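Local coordinates for protein tubulin-specific chaperone A (Saccharomyces cerevisiae, PDB 1QSD) that binds beta-tubulin and acts as a folding cofactor at an early step of the tubulin folding pathway, at residues H33-K36 with L37-K41; S42-P45 with Y46-K49. One frame throughout, in Å; residues are numbered along the deposited sequence.

Contact 1: residues H33-K36 with L37-K41; sequences HVAK and LKEDK
H33 and L37 meet one helical turn apart near the C-terminal end of helix 5-39, where four successive i to i+4 backbone bonds run from the amides of L37, K38, E39 and D40 to the carbonyls of H33, V34, A35 and K36. The shortest joins K38 N to V34 O (2.9 Å); the last, D40 N to K36 O, is weak at 3.5 Å, and D40 is the first residue to leave helical geometry. Beyond it the K41 side chain folds back, and its ammonium donates to the E39 carbonyl (NZ to O 3.2 Å) from above the carbonyl plane.

Among the apolar contacts, L37 lays CD1 over one face of the H33 imidazole, 4.3 Å from CE1. L37 CG is anti to its own carbonyl carbon (chi1 -66°), which brings it within 3.7 Å of H33 O, and the side chain also packs on L48 and Q51 of helix 45-81 and on I8 of the second subunit.

The extended, exposed E39 chain passes A35, with CG 3.2 Å from A35 O. K38 reaches across to helix 45-81 for a salt bridge with E52. The weak final bond, together with the K41 ammonium on a late carbonyl, marks a C-terminal helix end.

Contact 2: residues S42-P45 with Y46-K49; sequences SVDP and YDLK
D44 is the N-cap of helix 45-81: its carboxylate OD1 accepts a weak bond from Y46 N at 3.1 Å, bent to 130° at the hydrogen. The same oxygen lies equally close to Y46 CB, and the carboxylate plane stands 70° from the tyrosine ring. With CG anti to the backbone N (chi1 178°), the D44 carboxylate is turned toward the amide of Y46.

The backbone of D44 serves the same end. Its carbonyl oxygen takes a nearly straight bond from L48 N (3.3 Å) and a weak one from D47 N, while P45 O accepts from K49 N at 2.9 Å, continuing the i to i+4 pattern that L48 N to D44 O begins. P45, whose nitrogen has no hydrogen to donate, occupies the first helical position after the cap.

Around this, V43 sets CG1 against D47 CB at 4.2 Å, the two side chains crossing at about a right angle, and also packs on L37 and on I8 of the second subunit. One water bridges the cap, accepting from D44 N and donating to D47 OD1 (2.8 Å). The other D47 oxygen, OD2, forms a salt bridge with K9 of the second subunit.

Two carboxylates sit near each other, D44 OD1 and D47 OD1 being 4.1 Å apart; the helix N-terminus would be expected to favour the charge of both, and K9 of the second subunit that of D47 in particular, offsetting their mutual repulsion.

How the contacts relate
Contact 1 ends helix 5-39 and contact 2 begins helix 45-81, so the two form the halves of one helical hairpin turn, with centres about 9 Å apart. They touch by packing: L48 CD1 of contact 2 approaches L37 CB of contact 1 at 4.1 Å, and V43 CB lies 3.9 Å from L37 O. A hydrogen bond between D40 OD2 and S42 OG also spans the bend. Salt bridges from K38 and K49 both converge on E52. The turn lies far from the chain centre, about 26 and 30 Å from the centres of contacts 1 and 2, and both contacts meet the second subunit through I8.

Contact 1: residues H33-K36 with L37-K41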
loop_
_atom_site.group_PDB
_atom_site.type_symbol
_atom_site.label_atom_id
_atom_site.label_comp_id
_atom_site.label_asym_id
_atom_site.label_seq_id
_atom_site.Cartn_x
_atom_site.Cartn_y
_atom_site.Cartn_z
ATOM N N HIS A 33 7.006 1.830 -14.954
ATOM C CA HIS A 33 7.493 3.195 -14.957
ATOM C C HIS A 33 9.013 3.283 -14.860
ATOM O O HIS A 33 9.636 4.034 -15.611
ATOM C CB HIS A 33 6.847 3.996 -13.832
ATOM C CG HIS A 33 7.165 5.461 -13.887
ATOM N ND1 HIS A 33 7.449 6.116 -15.066
ATOM C CD2 HIS A 33 7.220 6.395 -12.909
ATOM C CE1 HIS A 33 7.659 7.399 -14.814
ATOM N NE2 HIS A 33 7.531 7.593 -13.512
ATOM N N VAL A 34 9.596 2.541 -13.923
ATOM C CA VAL A 34 11.045 2.522 -13.740
ATOM C C VAL A 34 11.716 1.960 -14.992
ATOM O O VAL A 34 12.783 2.440 -15.399
ATOM C CB VAL A 34 11.453 1.665 -12.515
ATOM C CG1 VAL A 34 12.958 1.454 -12.486
ATOM C CG2 VAL A 34 11.013 2.351 -11.234
ATOM N N ALA A 35 11.075 0.953 -15.596
ATOM C CA ALA A 35 11.578 0.301 -16.808
ATOM C C ALA A 35 11.777 1.317 -17.933
ATOM O O ALA A 35 12.841 1.350 -18.566
ATOM C CB ALA A 35 10.629 -0.802 -17.249
ATOM N N LYS A 36 10.765 2.159 -18.147
ATOM C CA LYS A 36 10.808 3.200 -19.161
ATOM C C LYS A 36 11.915 4.210 -18.928
ATOM O O LYS A 36 12.588 4.609 -19.872
ATOM C CB LYS A 36 9.464 3.909 -19.278
ATOM C CG LYS A 36 8.529 3.218 -20.245
ATOM C CD LYS A 36 7.295 4.046 -20.523
ATOM C CE LYS A 36 6.466 3.454 -21.654
ATOM N NZ LYS A 36 5.163 4.180 -21.792
ATOM N N LEU A 37 12.120 4.630 -17.686
ATOM C CA LEU A 37 13.198 5.579 -17.398
ATOM C C LEU A 37 14.582 4.937 -17.509
ATOM O O LEU A 37 15.579 5.620 -17.761
ATOM C CB LEU A 37 13.066 6.150 -15.995
ATOM C CG LEU A 37 11.856 7.015 -15.733
ATOM C CD1 LEU A 37 11.904 7.523 -14.315
ATOM C CD2 LEU A 37 11.860 8.143 -16.711
ATOM N N LYS A 38 14.658 3.640 -17.230
ATOM C CA LYS A 38 15.926 2.921 -17.290
ATOM C C LYS A 38 16.415 2.683 -18.726
ATOM O O LYS A 38 17.610 2.686 -18.978
ATOM C CB LYS A 38 15.811 1.615 -16.525
ATOM C CG LYS A 38 17.083 1.211 -15.872
ATOM C CD LYS A 38 16.773 0.252 -14.755
ATOM C CE LYS A 38 18.053 -0.314 -14.162
ATOM N NZ LYS A 38 17.781 -1.123 -12.932
ATOM N N GLU A 39 15.490 2.486 -19.657
ATOM C CA GLU A 39 15.833 2.280 -21.064
ATOM C C GLU A 39 16.324 3.583 -21.718
ATOM O O GLU A 39 17.245 3.581 -22.531
ATOM C CB GLU A 39 14.629 1.724 -21.821
ATOM C CG GLU A 39 14.191 0.344 -21.331
ATOM C CD GLU A 39 12.987 -0.193 -22.095
ATOM O OE1 GLU A 39 12.051 -0.718 -21.443
ATOM O OE2 GLU A 39 12.979 -0.087 -23.347
ATOM N N ASP A 40 15.718 4.697 -21.335
ATOM C CA ASP A 40 16.089 5.994 -21.861
ATOM C C ASP A 40 17.415 6.455 -21.217
ATOM O O ASP A 40 17.478 6.889 -20.071
ATOM C CB ASP A 40 14.953 6.996 -21.604
ATOM C CG ASP A 40 15.131 8.287 -22.352
ATOM O OD1 ASP A 40 14.146 9.027 -22.532
ATOM O OD2 ASP A 40 16.258 8.570 -22.786
ATOM N N LYS A 41 18.488 6.381 -21.975
ATOM C CA LYS A 41 19.778 6.796 -21.457
ATOM C C LYS A 41 19.929 8.311 -21.346
ATOM O O LYS A 41 20.922 8.786 -20.819
ATOM C CB LYS A 41 20.925 6.217 -22.300
ATOM C CG LYS A 41 21.368 4.847 -21.868
ATOM C CD LYS A 41 20.232 3.875 -21.980
ATOM C CE LYS A 41 20.594 2.546 -21.351
ATOM N NZ LYS A 41 19.487 1.561 -21.566
#

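Contact 2: residues S42-P45 with Y46-K49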
loop_
_atom_site.group_PDB
_atom_site.type_symbol
_atom_site.label_atom_id
_atom_site.label_comp_id
_atom_site.label_asym_id
_atom_site.label_seq_id
_atom_site.Cartn_x
_atom_site.Cartn_y
_atom_site.Cartn_z
ATOM N N SER A 42 18.993 9.077 -21.894
ATOM C CA SER A 42 19.094 10.536 -21.778
ATOM C C SER A 42 18.694 10.992 -20.353
ATOM O O SER A 42 19.004 12.117 -19.938
ATOM C CB SER A 42 18.195 11.231 -22.812
ATOM O OG SER A 42 16.822 11.239 -22.417
ATOM N N VAL A 43 18.017 10.111 -19.609
ATOM C CA VAL A 43 17.550 10.415 -18.251
ATOM C C VAL A 43 18.632 10.555 -17.180
ATOM O O VAL A 43 19.529 9.726 -17.012
ATOM C CB VAL A 43 16.446 9.436 -17.779
ATOM C CG1 VAL A 43 16.080 9.689 -16.343
ATOM C CG2 VAL A 43 15.213 9.578 -18.665
ATOM N N ASP A 44 18.500 11.642 -16.432
ATOM C CA ASP A 44 19.411 12.002 -15.355
ATOM C C ASP A 44 19.399 10.938 -14.253
ATOM O O ASP A 44 18.349 10.612 -13.711
ATOM C CB ASP A 44 18.990 13.353 -14.790
ATOM C CG ASP A 44 19.859 13.791 -13.625
ATOM O OD1 ASP A 44 19.397 13.722 -12.473
ATOM O OD2 ASP A 44 21.019 14.184 -13.858
ATOM N N PRO A 45 20.570 10.425 -13.871
ATOM C CA PRO A 45 20.672 9.396 -12.822
ATOM C C PRO A 45 19.832 9.635 -11.546
ATOM O O PRO A 45 19.247 8.709 -10.978
ATOM C CB PRO A 45 22.180 9.337 -12.531
ATOM C CG PRO A 45 22.798 10.436 -13.347
ATOM C CD PRO A 45 21.874 10.657 -14.499
ATOM N N TYR A 46 19.730 10.887 -11.146
ATOM C CA TYR A 46 18.962 11.245 -9.983
ATOM C C TYR A 46 17.446 11.053 -10.206
ATOM O O TYR A 46 16.748 10.573 -9.328
ATOM C CB TYR A 46 19.303 12.680 -9.560
ATOM C CG TYR A 46 18.538 13.143 -8.350
ATOM C CD1 TYR A 46 18.663 12.475 -7.127
ATOM C CD2 TYR A 46 17.608 14.186 -8.450
ATOM C CE1 TYR A 46 17.873 12.826 -6.039
ATOM C CE2 TYR A 46 16.820 14.544 -7.379
ATOM C CZ TYR A 46 16.950 13.866 -6.182
ATOM O OH TYR A 46 16.150 14.236 -5.136
ATOM N N ASP A 47 16.929 11.362 -11.379
ATOM C CA ASP A 47 15.494 11.165 -11.584
ATOM C C ASP A 47 15.156 9.684 -11.595
ATOM O O ASP A 47 14.096 9.278 -11.118
ATOM C CB ASP A 47 15.017 11.810 -12.878
ATOM C CG ASP A 47 15.062 13.322 -12.820
ATOM O OD1 ASP A 47 15.482 13.958 -13.822
ATOM O OD2 ASP A 47 14.679 13.875 -11.775
ATOM N N LEU A 48 16.036 8.880 -12.184
ATOM C CA LEU A 48 15.806 7.442 -12.218
ATOM C C LEU A 48 15.856 6.931 -10.764
ATOM O O LEU A 48 14.979 6.199 -10.312
ATOM C CB LEU A 48 16.882 6.751 -13.078
ATOM C CG LEU A 48 17.034 5.238 -12.938
ATOM C CD1 LEU A 48 15.800 4.510 -13.421
ATOM C CD2 LEU A 48 18.257 4.807 -13.716
ATOM N N LYS A 49 16.869 7.369 -10.031
ATOM C CA LYS A 49 17.069 6.954 -8.646
ATOM C C LYS A 49 15.857 7.280 -7.738
ATOM O O LYS A 49 15.449 6.455 -6.918
ATOM C CB LYS A 49 18.361 7.568 -8.122
ATOM C CG LYS A 49 18.852 7.011 -6.844
ATOM C CD LYS A 49 19.189 5.555 -6.953
ATOM C CE LYS A 49 17.978 4.656 -6.726
ATOM N NZ LYS A 49 18.322 3.214 -6.874
HETATM O O HOH W 1 16.431 13.489 -16.441
#